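Local coordinates for protein unsaturated glucuronyl hydrolase (Streptococcus agalactiae, PDB 2ZZR) that hydrolyses unsaturated chondroitin, hyaluronan and heparin disaccharides, releasing the unsaturated uronic acid, at residues 92-95 / 96-100; 314-317 / 318-322. All coordinates share one frame; numbering follows the deposited sequence.

Contact 1. Residues 92-95 / 96-100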
loop_
_atom_site.group_PDB
_atom_site.type_symbol
_atom_site.label_atom_id
_atom_site.label_comp_id
_atom_site.label_asym_id
_atom_site.label_seq_id
_atom_site.Cartn_x
_atom_site.Cartn_y
_atom_site.Cartn_z
ATOM N N ILE A 92 -21.442 -7.776 -6.162
ATOM C CA ILE A 92 -21.232 -6.375 -5.783
ATOM C C ILE A 92 -19.871 -5.860 -6.264
ATOM O O ILE A 92 -19.778 -4.746 -6.777
ATOM C CB ILE A 92 -21.486 -6.097 -4.268
ATOM C CG1 ILE A 92 -21.363 -4.597 -3.948
ATOM C CG2 ILE A 92 -20.582 -6.941 -3.368
ATOM C CD1 ILE A 92 -22.315 -3.690 -4.759
ATOM N N ALA A 93 -18.835 -6.689 -6.130
ATOM C CA ALA A 93 -17.490 -6.303 -6.561
ATOM C C ALA A 93 -17.427 -6.050 -8.068
ATOM O O ALA A 93 -16.775 -5.103 -8.523
ATOM C CB ALA A 93 -16.465 -7.353 -6.129
ATOM N N HIS A 94 -18.122 -6.872 -8.851
ATOM C CA HIS A 94 -18.133 -6.673 -10.294
ATOM C C HIS A 94 -18.918 -5.429 -10.712
ATOM O O HIS A 94 -18.599 -4.804 -11.728
ATOM C CB HIS A 94 -18.640 -7.897 -11.057
ATOM C CG HIS A 94 -18.635 -7.702 -12.538
ATOM N ND1 HIS A 94 -17.471 -7.618 -13.273
ATOM C CD2 HIS A 94 -19.648 -7.525 -13.419
ATOM C CE1 HIS A 94 -17.769 -7.421 -14.545
ATOM N NE2 HIS A 94 -19.083 -7.357 -14.658
ATOM N N LYS A 95 -19.946 -5.083 -9.939
ATOM C CA LYS A 95 -20.646 -3.818 -10.138
ATOM C C LYS A 95 -19.706 -2.636 -9.888
ATOM O O LYS A 95 -19.725 -1.657 -10.644
ATOM C CB LYS A 95 -21.896 -3.740 -9.266
ATOM C CG LYS A 95 -23.070 -4.520 -9.859
ATOM C CD LYS A 95 -24.268 -4.503 -8.942
ATOM C CE LYS A 95 -25.320 -5.496 -9.419
ATOM N NZ LYS A 95 -26.344 -5.733 -8.366
ATOM N N ASN A 96 -18.872 -2.744 -8.848
ATOM C CA ASN A 96 -17.801 -1.760 -8.617
ATOM C C ASN A 96 -16.896 -1.656 -9.842
ATOM O O ASN A 96 -16.597 -0.561 -10.312
ATOM C CB ASN A 96 -16.957 -2.118 -7.387
ATOM C CG ASN A 96 -17.663 -1.858 -6.073
ATOM O OD1 ASN A 96 -18.828 -1.428 -6.026
ATOM N ND2 ASN A 96 -16.962 -2.136 -4.981
ATOM N N VAL A 97 -16.469 -2.804 -10.365
ATOM C CA VAL A 97 -15.660 -2.856 -11.586
ATOM C C VAL A 97 -16.297 -2.072 -12.743
ATOM O O VAL A 97 -15.615 -1.324 -13.447
ATOM C CB VAL A 97 -15.350 -4.324 -12.003
ATOM C CG1 VAL A 97 -14.729 -4.385 -13.389
ATOM C CG2 VAL A 97 -14.439 -4.979 -10.968
ATOM N N LEU A 98 -17.606 -2.239 -12.934
ATOM C CA LEU A 98 -18.298 -1.528 -14.009
ATOM C C LEU A 98 -18.290 -0.014 -13.774
ATOM O O LEU A 98 -18.143 0.765 -14.721
ATOM C CB LEU A 98 -19.721 -2.064 -14.200
ATOM C CG LEU A 98 -19.815 -3.502 -14.746
ATOM C CD1 LEU A 98 -21.274 -3.955 -14.866
ATOM C CD2 LEU A 98 -19.104 -3.637 -16.080
ATOM N N SER A 99 -18.417 0.379 -12.507
ATOM C CA SER A 99 -18.289 1.775 -12.088
ATOM C C SER A 99 -16.893 2.322 -12.389
ATOM O O SER A 99 -16.753 3.448 -12.867
ATOM C CB SER A 99 -18.607 1.921 -10.597
ATOM O OG SER A 99 -18.366 3.244 -10.139
ATOM N N PHE A 100 -15.859 1.532 -12.102
ATOM C CA PHE A 100 -14.487 1.925 -12.447
ATOM C C PHE A 100 -14.282 2.060 -13.955
ATOM O O PHE A 100 -13.588 2.964 -14.414
ATOM C CB PHE A 100 -13.462 0.969 -11.819
ATOM C CG PHE A 100 -13.266 1.186 -10.346
ATOM C CD1 PHE A 100 -13.788 0.292 -9.419
ATOM C CD2 PHE A 100 -12.568 2.299 -9.881
ATOM C CE1 PHE A 100 -13.620 0.492 -8.052
ATOM C CE2 PHE A 100 -12.395 2.513 -8.519
ATOM C CZ PHE A 100 -12.922 1.610 -7.599
#
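H94 and L98 meet one turn apart on helix 87-105, a regular alpha helix of the alpha barrel of this family 88 hydrolase. Four backbone hydrogen bonds of the i to i+4 kind join 92-95 to 96-100. N96 N donates to I92 O, V97 N to A93 O, L98 N to H94 O and, at 3.1 Å, S99 N to K95 O. F100 N to N96 O continues the same i to i+4 pattern.

Side-chain packing centres on the H94 imidazole. CG of H94 stands anti to the backbone N (chi1 -179°), and this swings the ring along the helix toward the next turn. Its NE2 comes 3.9 Å from L98 CG. Nearer the ring's attachment to CB, ND1 lies 4.1 Å from V97 CB. Both aliphatic groups reach the ring obliquely. L98 spreads both methyls around the NE2 corner, with CD2 at 4.0 Å from that nitrogen. ND1 has a polar partner of its own, E126 on helix 115-130, and that hydrogen bond should limit rotation of the ring.

The other side chains mostly turn to neighbouring parts of the fold. V97 packs on C123 of helix 115-130 and on A135 of helix 133-147. A93 touches W78 of helix 70-84. N96 sends ND2 to T74 of the same helix, and S99 OG is hydrogen-bonded to N65.

Two further contacts are made within the turn. One methyl of V97, CG2, lies beside the backbone N and sits 3.4 Å from A93 O. The amide of N96 folds back over the preceding turn, and its OD1 stands 4.3 Å from I92 CD1.

Contact 2. Residues 314-317 / 318-322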
loop_
_atom_site.group_PDB
_atom_site.type_symbol
_atom_site.label_atom_id
_atom_site.label_comp_id
_atom_site.label_asym_id
_atom_site.label_seq_id
_atom_site.Cartn_x
_atom_site.Cartn_y
_atom_site.Cartn_z
ATOM N N ILE A 314 6.835 -7.296 3.781
ATOM C CA ILE A 314 7.759 -8.289 4.325
ATOM C C ILE A 314 7.379 -9.680 3.791
ATOM O O ILE A 314 8.241 -10.441 3.336
ATOM C CB ILE A 314 7.777 -8.261 5.879
ATOM C CG1 ILE A 314 8.352 -6.927 6.385
ATOM C CG2 ILE A 314 8.597 -9.434 6.438
ATOM C CD1 ILE A 314 8.142 -6.701 7.877
ATOM N N HIS A 315 6.083 -9.993 3.823
ATOM C CA HIS A 315 5.595 -11.272 3.310
ATOM C C HIS A 315 6.016 -11.475 1.853
ATOM O O HIS A 315 6.517 -12.546 1.479
ATOM C CB HIS A 315 4.069 -11.361 3.446
ATOM C CG HIS A 315 3.504 -12.666 2.974
ATOM N ND1 HIS A 315 3.300 -13.740 3.813
ATOM C CD2 HIS A 315 3.116 -13.068 1.744
ATOM C CE1 HIS A 315 2.807 -14.750 3.116
ATOM N NE2 HIS A 315 2.688 -14.368 1.857
ATOM N N GLU A 316 5.825 -10.438 1.043
ATOM C CA GLU A 316 6.216 -10.478 -0.366
ATOM C C GLU A 316 7.718 -10.703 -0.576
ATOM O O GLU A 316 8.113 -11.594 -1.332
ATOM C CB GLU A 316 5.751 -9.208 -1.089
ATOM C CG GLU A 316 5.988 -9.223 -2.603
ATOM C CD GLU A 316 5.259 -10.369 -3.311
ATOM O OE1 GLU A 316 5.727 -10.766 -4.400
ATOM O OE2 GLU A 316 4.225 -10.864 -2.787
ATOM N N MET A 317 8.549 -9.901 0.088
ATOM C CA MET A 317 10.003 -10.004 -0.084
ATOM C C MET A 317 10.547 -11.378 0.314
ATOM O O MET A 317 11.492 -11.878 -0.299
ATOM C CB MET A 317 10.725 -8.925 0.718
ATOM C CG MET A 317 12.228 -8.821 0.412
ATOM S SD MET A 317 12.608 -7.812 -1.041
ATOM C CE MET A 317 12.458 -9.009 -2.360
ATOM N N LEU A 318 9.942 -11.968 1.344
ATOM C CA LEU A 318 10.364 -13.265 1.877
ATOM C C LEU A 318 10.212 -14.398 0.871
ATOM O O LEU A 318 10.837 -15.456 1.011
ATOM C CB LEU A 318 9.597 -13.591 3.164
ATOM C CG LEU A 318 10.323 -13.443 4.511
ATOM C CD1 LEU A 318 11.508 -12.471 4.481
ATOM C CD2 LEU A 318 9.333 -13.087 5.610
ATOM N N LYS A 319 9.386 -14.179 -0.150
ATOM C CA LYS A 319 9.255 -15.156 -1.240
ATOM C C LYS A 319 10.568 -15.301 -2.010
ATOM O O LYS A 319 10.836 -16.354 -2.598
ATOM C CB LYS A 319 8.151 -14.752 -2.221
ATOM C CG LYS A 319 6.767 -14.734 -1.627
ATOM C CD LYS A 319 5.772 -14.162 -2.605
ATOM C CE LYS A 319 4.376 -14.100 -1.998
ATOM N NZ LYS A 319 3.416 -13.499 -2.975
ATOM N N TYR A 320 11.392 -14.252 -1.979
ATOM C CA TYR A 320 12.582 -14.150 -2.823
ATOM C C TYR A 320 13.889 -14.118 -2.047
ATOM O O TYR A 320 14.935 -14.512 -2.573
ATOM C CB TYR A 320 12.495 -12.901 -3.707
ATOM C CG TYR A 320 11.233 -12.863 -4.520
ATOM C CD1 TYR A 320 10.153 -12.063 -4.134
ATOM C CD2 TYR A 320 11.099 -13.657 -5.659
ATOM C CE1 TYR A 320 8.977 -12.046 -4.875
ATOM C CE2 TYR A 320 9.925 -13.646 -6.401
ATOM C CZ TYR A 320 8.877 -12.839 -6.005
ATOM O OH TYR A 320 7.721 -12.846 -6.752
ATOM N N LEU A 321 13.834 -13.623 -0.814
ATOM C CA LEU A 321 15.049 -13.422 -0.017
ATOM C C LEU A 321 15.797 -14.745 0.151
ATOM O O LEU A 321 15.185 -15.756 0.522
ATOM C CB LEU A 321 14.692 -12.841 1.352
ATOM C CG LEU A 321 15.824 -12.183 2.145
ATOM C CD1 LEU A 321 16.283 -10.892 1.481
ATOM C CD2 LEU A 321 15.341 -11.903 3.554
ATOM N N PRO A 322 17.110 -14.761 -0.154
ATOM C CA PRO A 322 17.880 -15.994 0.055
ATOM C C PRO A 322 17.783 -16.581 1.462
ATOM O O PRO A 322 17.796 -15.849 2.465
ATOM C CB PRO A 322 19.324 -15.559 -0.236
ATOM C CG PRO A 322 19.168 -14.458 -1.227
ATOM C CD PRO A 322 17.952 -13.696 -0.736
HETATM O O HOH W 1 4.969 -12.623 -6.043
#
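E316 faces both K319 and Y320 where helix 304-318 of the alpha barrel runs out into the loop before helix 328-346. At this C-terminal end, i to i+3 backbone bonds join the i to i+4 bonds of the helix. The E316 side chain leaves with CG anti to the backbone N and then bends at chi2 (60°), which carries its carboxylate forward along the chain. K319 crosses it obliquely, extended beyond CG. K319 NZ forms a salt bridge of 2.8 Å with E316 OE2, on the syn side and 26° out of the carboxylate plane. R388 of helix 376-390 makes a second salt bridge to OE2, so this oxygen meets two cations and the carboxylate is probably kept ionised.

The other oxygen turns to Y320. E316 OE1 lies in the plane of the phenol ring, at its edge, 3.5 Å from Y320 CE1. The carboxylate and ring planes are 56° apart. A water links the two residues further on, giving a hydrogen bond to OE1 and a second one with Y320 OH. K319 CB lies over one face of the ring, near the rim. The ring also meets Y259 of helix 245-262 edge-to-face.

M317 and Y320 cross at about a right angle, and M317 CE ends 4.1 Å from Y320 CB. I314 and L318 instead lie side by side, pointing the same way, but L318 has two conformers and this pairing describes one of them. Their neighbours include M335 of helix 328-346.

L318 N bonds I314 O one full turn back, but K319 N reaches E316 O at 3.1 Å from above the carbonyl plane. M317 O accepts twice: from Y320 N at 2.9 Å, above its plane, and from L321 N at 3.0 Å, in the plane.

In the fold
Contacts 1 and 2 share no helix. Their centres are about 32 Å apart, and their nearest atoms about 21 Å. Both are partly buried and lie away from the annotated sites. Contact 1 sits within helix 87-105, so its backbone bonding is uniform, and H94, N96 and S99 find their strongest polar partners in other parts of the fold. Contact 2 sits where helix 304-318 gives way to a loop. Its backbone bonding is mixed, and a salt bridge and a bridging water act within the contact itself. Helices 70-84, 115-130 and 133-147 pack against contact 1, whose K95 and L98 are exposed, while helices 245-262, 265-280 and 328-346 pack on contact 2.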